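Local coordinates for protein ribosomal RNA methyltransferase, putative (Plasmodium falciparum, PDB 2PLW) that binds S-adenosylmethionine and probably transfers its methyl group to ribosomal RNA, as a methyltransferase domain of the RlmE (FtsJ-like) family, at residues A[116-119]-A[124-127]. Numbering follows the deposited sequence.
Sequences VPCI and DDHL
The carboxylate of Asp-125 reaches from the first turn of helix 122-143 to the backbone of the loop at Ile-119. Ile-119 N donates to Asp-125 OD1 on its syn side, 2.8 Å away. The bond is nearly straight, with an N-H...O angle of 170°, and comes in 21° out of the carboxylate plane. OD1 takes a second bond from a water that also donates to Pro-117 O, at 2.7 Å from the water oxygen. Asp-125 OD2 lies 3.5 Å from Cys-118 CB, with Cys-118 SG alongside. OD2 also accepts weak hydrogen bonds from Gly-120 N and Asn-121 N. A side chain of the first helical turn thus holds the loop backbone that enters the helix. The side chain of Ile-119 crosses both aspartates at a slant. Its CG1 sits between the backbone N and the carbonyl carbon (chi1 76°), which brings it against Asp-125 OD1, at 3.2 Å. The extended chain then carries Ile-119 CD1 to Asp-124 CB, at 3.7 Å. Asp-124 OD2 itself bonds to Asn-121 ND2. The contact lies at the surface, in the loop after strand 107-112, the fourth strand of the class I (Rossmann-like) methyltransferase sheet. The side chain of Pro-117 is about 6 Å from the bound S-adenosylmethionine. Val-116 packs on Asn-128 and Leu-132 of helix 122-143, and Cys-118 touches Tyr-155 of strand 148-155, next to 107-112 in the sheet.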
# COMPACT_ATOMS: atom_id res chain seq x y z
N VAL A 116 6.54 -3.06 -10.48
CA VAL A 116 7.20 -2.48 -11.65
C VAL A 116 7.23 -3.55 -12.74
O VAL A 116 7.40 -4.72 -12.43
CB VAL A 116 8.62 -1.96 -11.31
CG1 VAL A 116 8.55 -0.49 -10.91
CG2 VAL A 116 9.26 -2.75 -10.18
N PRO A 117 7.04 -3.16 -14.03
CA PRO A 117 7.12 -4.13 -15.14
C PRO A 117 8.41 -4.93 -15.12
O PRO A 117 9.48 -4.37 -14.89
CB PRO A 117 7.10 -3.23 -16.39
CG PRO A 117 6.35 -2.00 -15.94
CD PRO A 117 6.73 -1.79 -14.50
N CYS A 118 8.31 -6.24 -15.34
CA CYS A 118 9.48 -7.12 -15.39
C CYS A 118 10.24 -7.06 -16.71
O CYS A 118 9.64 -7.15 -17.78
CB CYS A 118 9.08 -8.56 -15.11
SG CYS A 118 8.99 -8.89 -13.34
N ILE A 119 11.57 -6.92 -16.62
CA ILE A 119 12.42 -6.90 -17.83
C ILE A 119 12.93 -8.30 -18.22
O ILE A 119 13.59 -8.47 -19.26
CB ILE A 119 13.59 -5.90 -17.71
CG1 ILE A 119 14.69 -6.44 -16.79
CG2 ILE A 119 13.07 -4.54 -17.26
CD1 ILE A 119 15.92 -5.53 -16.68
N ASP A 124 17.78 -7.95 -11.68
CA ASP A 124 17.44 -6.55 -11.98
C ASP A 124 16.00 -6.24 -11.57
O ASP A 124 15.72 -5.19 -11.02
CB ASP A 124 17.59 -6.28 -13.48
CG ASP A 124 18.98 -5.84 -13.88
OD1 ASP A 124 19.61 -5.04 -13.14
OD2 ASP A 124 19.43 -6.26 -14.96
N ASP A 125 15.09 -7.17 -11.86
CA ASP A 125 13.69 -6.99 -11.52
C ASP A 125 13.51 -6.91 -10.00
O ASP A 125 12.68 -6.14 -9.52
CB ASP A 125 12.83 -8.13 -12.10
CG ASP A 125 12.69 -8.03 -13.62
OD1 ASP A 125 12.84 -6.93 -14.17
OD2 ASP A 125 12.43 -9.08 -14.25
N HIS A 126 14.29 -7.69 -9.27
CA HIS A 126 14.26 -7.62 -7.80
C HIS A 126 14.75 -6.25 -7.34
O HIS A 126 14.11 -5.61 -6.50
CB HIS A 126 15.08 -8.74 -7.17
CG HIS A 126 15.22 -8.61 -5.69
ND1 HIS A 126 14.14 -8.73 -4.83
CD2 HIS A 126 16.29 -8.31 -4.91
CE1 HIS A 126 14.55 -8.54 -3.59
NE2 HIS A 126 15.85 -8.29 -3.61
N LEU A 127 15.89 -5.80 -7.85
CA LEU A 127 16.43 -4.48 -7.48
C LEU A 127 15.44 -3.35 -7.80
O LEU A 127 15.25 -2.41 -7.00
CB LEU A 127 17.78 -4.19 -8.15
CG LEU A 127 18.55 -2.98 -7.60
CD1 LEU A 127 18.92 -3.26 -6.15
CD2 LEU A 127 19.79 -2.70 -8.48
O HOH W 1 11.51 -4.55 -13.05